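Local coordinates for protein acidocalcisomal pyrophosphatase (Trypanosoma brucei brucei, PDB 5C5V) that probably hydrolyses inorganic diphosphate to phosphate with the help of magnesium ions, and carries an imidodiphosphate and magnesium ions in its pocket, at residues Met272-Asp277 against Phe313-Tyr318. Residues are numbered along the deposited sequence; the frame is centred on the assembly and turned at random.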
ATOM      1  N   MET A 272       4.239   2.953   9.497  1.00 61.48           N
ATOM      2  CA  MET A 272       3.964   2.976  10.926  1.00 60.59           C
ATOM      3  C   MET A 272       5.279   2.845  11.667  1.00 61.27           C
ATOM      4  O   MET A 272       5.870   1.764  11.711  1.00 61.50           O
ATOM      5  CB  MET A 272       2.992   1.859  11.294  1.00 59.69           C
ATOM      6  CG  MET A 272       1.725   1.901  10.471  1.00 59.43           C
ATOM      7  SD  MET A 272       0.484   2.873  11.328  1.00 59.01           S
ATOM      8  CE  MET A 272      -0.298   1.623  12.347  1.00 57.84           C
ATOM      9  N   LYS A 273       5.761   3.953  12.218  1.00 59.32           N
ATOM     10  CA  LYS A 273       7.105   3.948  12.780  1.00 60.24           C
ATOM     11  C   LYS A 273       7.131   4.053  14.292  1.00 59.56           C
ATOM     12  O   LYS A 273       8.102   3.645  14.911  1.00 60.39           O
ATOM     13  CB  LYS A 273       7.939   5.065  12.155  1.00 61.60           C
ATOM     14  CG  LYS A 273       8.035   4.923  10.641  1.00 62.48           C
ATOM     15  CD  LYS A 273       9.083   5.842  10.060  1.00 64.40           C
ATOM     16  CE  LYS A 273       9.304   5.563   8.573  1.00 65.47           C
ATOM     17  NZ  LYS A 273      10.462   6.382   8.063  1.00 67.55           N
ATOM     18  N   ASP A 274       6.057   4.557  14.886  1.00 57.91           N
ATOM     19  CA  ASP A 274       5.945   4.577  16.335  1.00 57.21           C
ATOM     20  C   ASP A 274       4.481   4.644  16.684  1.00 56.23           C
ATOM     21  O   ASP A 274       3.646   4.692  15.796  1.00 56.12           O
ATOM     22  CB  ASP A 274       6.716   5.752  16.943  1.00 57.76           C
ATOM     23  CG  ASP A 274       7.208   5.459  18.365  1.00 58.02           C
ATOM     24  OD1 ASP A 274       6.557   4.660  19.072  1.00 57.26           O
ATOM     25  OD2 ASP A 274       8.243   6.024  18.778  1.00 58.86           O
ATOM     26  N   ILE A 275       4.159   4.649  17.970  1.00 55.94           N
ATOM     27  CA  ILE A 275       2.779   4.493  18.388  1.00 55.22           C
ATOM     28  C   ILE A 275       1.910   5.659  17.876  1.00 55.11           C
ATOM     29  O   ILE A 275       0.706   5.504  17.634  1.00 54.52           O
ATOM     30  CB  ILE A 275       2.682   4.375  19.927  1.00 55.11           C
ATOM     31  CG1 ILE A 275       1.267   3.985  20.346  1.00 54.68           C
ATOM     32  CG2 ILE A 275       3.146   5.653  20.611  1.00 55.37           C
ATOM     33  CD1 ILE A 275       0.837   2.651  19.807  1.00 54.47           C
ATOM     34  N   HIS A 276       2.544   6.805  17.665  1.00 56.93           N
ATOM     35  CA  HIS A 276       1.845   8.009  17.245  1.00 56.85           C
ATOM     36  C   HIS A 276       1.332   7.904  15.818  1.00 56.87           C
ATOM     37  O   HIS A 276       0.403   8.606  15.442  1.00 56.70           O
ATOM     38  CB  HIS A 276       2.763   9.222  17.390  1.00 57.26           C
ATOM     39  CG  HIS A 276       3.452   9.287  18.717  1.00 57.95           C
ATOM     40  ND1 HIS A 276       2.823   9.733  19.863  1.00 57.75           N
ATOM     41  CD2 HIS A 276       4.716   8.955  19.085  1.00 58.30           C
ATOM     42  CE1 HIS A 276       3.673   9.682  20.877  1.00 58.09           C
ATOM     43  NE2 HIS A 276       4.824   9.204  20.433  1.00 58.58           N
ATOM     44  N   ASP A 277       1.922   7.020  15.025  1.00 57.26           N
ATOM     45  CA  ASP A 277       1.478   6.854  13.652  1.00 57.29           C
ATOM     46  C   ASP A 277       0.180   6.083  13.554  1.00 56.62           C
ATOM     47  O   ASP A 277      -0.456   6.079  12.502  1.00 56.76           O
ATOM     48  CB  ASP A 277       2.545   6.150  12.818  1.00 58.09           C
ATOM     49  CG  ASP A 277       3.727   7.029  12.546  1.00 59.12           C
ATOM     50  OD1 ASP A 277       3.511   8.253  12.426  1.00 59.49           O
ATOM     51  OD2 ASP A 277       4.865   6.509  12.470  1.00 60.04           O
ATOM     52  N   PHE A 313      -0.884   4.912  25.728  1.00 54.72           N
ATOM     53  CA  PHE A 313      -0.081   3.942  24.992  1.00 54.62           C
ATOM     54  C   PHE A 313       1.337   4.462  24.963  1.00 54.73           C
ATOM     55  O   PHE A 313       1.589   5.509  24.369  1.00 54.77           O
ATOM     56  CB  PHE A 313      -0.578   3.741  23.558  1.00 54.18           C
ATOM     57  CG  PHE A 313      -1.811   2.880  23.440  1.00 54.12           C
ATOM     58  CD1 PHE A 313      -1.697   1.524  23.156  1.00 54.03           C
ATOM     59  CD2 PHE A 313      -3.082   3.431  23.589  1.00 54.00           C
ATOM     60  CE1 PHE A 313      -2.826   0.727  23.030  1.00 54.11           C
ATOM     61  CE2 PHE A 313      -4.210   2.646  23.464  1.00 54.29           C
ATOM     62  CZ  PHE A 313      -4.084   1.281  23.190  1.00 54.43           C
ATOM     63  N   LYS A 314       2.260   3.757  25.609  1.00 54.21           N
ATOM     64  CA  LYS A 314       3.657   4.164  25.598  1.00 54.53           C
ATOM     65  C   LYS A 314       4.253   3.875  24.232  1.00 54.53           C
ATOM     66  O   LYS A 314       3.706   3.080  23.473  1.00 54.49           O
ATOM     67  CB  LYS A 314       4.439   3.443  26.690  1.00 55.01           C
ATOM     68  CG  LYS A 314       3.898   3.659  28.074  1.00 55.33           C
ATOM     69  CD  LYS A 314       3.955   5.135  28.466  1.00 55.42           C
ATOM     70  CE  LYS A 314       5.226   5.448  29.238  1.00 56.06           C
ATOM     71  NZ  LYS A 314       5.293   6.888  29.600  1.00 56.52           N
ATOM     72  N   ASP A 315       5.359   4.525  23.900  1.00 54.61           N
ATOM     73  CA  ASP A 315       5.919   4.368  22.565  1.00 54.76           C
ATOM     74  C   ASP A 315       6.726   3.059  22.417  1.00 55.38           C
ATOM     75  O   ASP A 315       6.817   2.253  23.348  1.00 55.40           O
ATOM     76  CB  ASP A 315       6.771   5.590  22.210  1.00 55.25           C
ATOM     77  CG  ASP A 315       7.991   5.752  23.103  1.00 55.92           C
ATOM     78  OD1 ASP A 315       8.384   4.797  23.813  1.00 56.43           O
ATOM     79  OD2 ASP A 315       8.558   6.861  23.102  1.00 56.24           O
ATOM     80  N   LYS A 316       7.290   2.853  21.233  1.00 54.43           N
ATOM     81  CA  LYS A 316       7.941   1.596  20.918  1.00 55.09           C
ATOM     82  C   LYS A 316       9.223   1.365  21.716  1.00 56.00           C
ATOM     83  O   LYS A 316       9.522   0.227  22.064  1.00 56.31           O
ATOM     84  CB  LYS A 316       8.239   1.516  19.427  1.00 55.25           C
ATOM     85  CG  LYS A 316       9.278   2.483  18.946  1.00 56.39           C
ATOM     86  CD  LYS A 316       9.586   2.222  17.476  1.00 57.05           C
ATOM     87  CE  LYS A 316      10.587   3.224  16.946  1.00 57.62           C
ATOM     88  NZ  LYS A 316      10.676   3.114  15.479  1.00 57.93           N
ATOM     89  N   GLU A 317       9.970   2.429  22.007  1.00 56.93           N
ATOM     90  CA  GLU A 317      11.186   2.293  22.791  1.00 57.72           C
ATOM     91  C   GLU A 317      10.820   1.712  24.155  1.00 57.41           C
ATOM     92  O   GLU A 317      11.496   0.829  24.671  1.00 58.49           O
ATOM     93  CB  GLU A 317      11.899   3.640  22.952  1.00 58.27           C
ATOM     94  CG  GLU A 317      13.141   3.586  23.842  1.00 59.52           C
ATOM     95  CD  GLU A 317      13.700   4.973  24.199  1.00 60.27           C
ATOM     96  OE1 GLU A 317      13.080   5.997  23.825  1.00 59.73           O
ATOM     97  OE2 GLU A 317      14.770   5.052  24.848  1.00 61.41           O
ATOM     98  N   TYR A 318       9.724   2.194  24.721  1.00 56.15           N
ATOM     99  CA  TYR A 318       9.241   1.720  26.013  1.00 55.79           C
ATOM    100  C   TYR A 318       8.730   0.277  25.934  1.00 55.88           C
ATOM    101  O   TYR A 318       8.966  -0.530  26.827  1.00 56.22           O
ATOM    102  CB  TYR A 318       8.136   2.648  26.524  1.00 55.03           C
ATOM    103  CG  TYR A 318       7.780   2.422  27.963  1.00 55.31           C
ATOM    104  CD1 TYR A 318       8.372   3.173  28.966  1.00 55.77           C
ATOM    105  CD2 TYR A 318       6.868   1.444  28.326  1.00 55.12           C
ATOM    106  CE1 TYR A 318       8.052   2.964  30.290  1.00 55.62           C
ATOM    107  CE2 TYR A 318       6.542   1.234  29.635  1.00 55.23           C
ATOM    108  CZ  TYR A 318       7.138   1.991  30.612  1.00 55.53           C
ATOM    109  OH  TYR A 318       6.811   1.774  31.924  1.00 56.35           O
TER
HETATM  110  O   HOH W   1      10.110   5.197  20.548  1.00 57.98           O
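Asp274 and Ile275 face Lys316 and Asp315 where the loop 272-277 passes the start of helix 316-336, the touching backbones running 160° apart. A type I turn begins at Asp274, which lies nearest Lys316, while Ile275 lies nearest Asp315 (CA atoms 5.2 Å apart). Asp274 suits this place because its short carboxylate can serve N-H groups that a helix start leaves without backbone partners. With CG anti to the backbone N (chi1 -152°), Asp274 OD1 joins Lys316 N, 2.9 Å away on its syn side, to the loop's own Ile275 N, 2.6 Å away on its anti side; a water links Asp274 OD2 to Glu317 N. Asp315, equally short, suits the N-cap: its OD1 takes Tyr318 N at 3.1 Å. Asp274 OD2 and Asp315 OD2 are 4.4 Å apart, a like-charge proximity that the helix start and the Lys316 ammonium may ease. Lys316 is long enough to stretch past Asp274 and give NZ to Lys273 O at 2.7 Å, in the carbonyl plane. Buried, branched Ile275 sets CG2 against Asp315 CA and CG1 against Phe313 CB (3.7 Å). Leu286 of helix 285-295 touches Ile275 and bulky, buried Phe313, while backbone bonding between Lys314 and Val246 joins strand 313-315 antiparallel to strand 238-251.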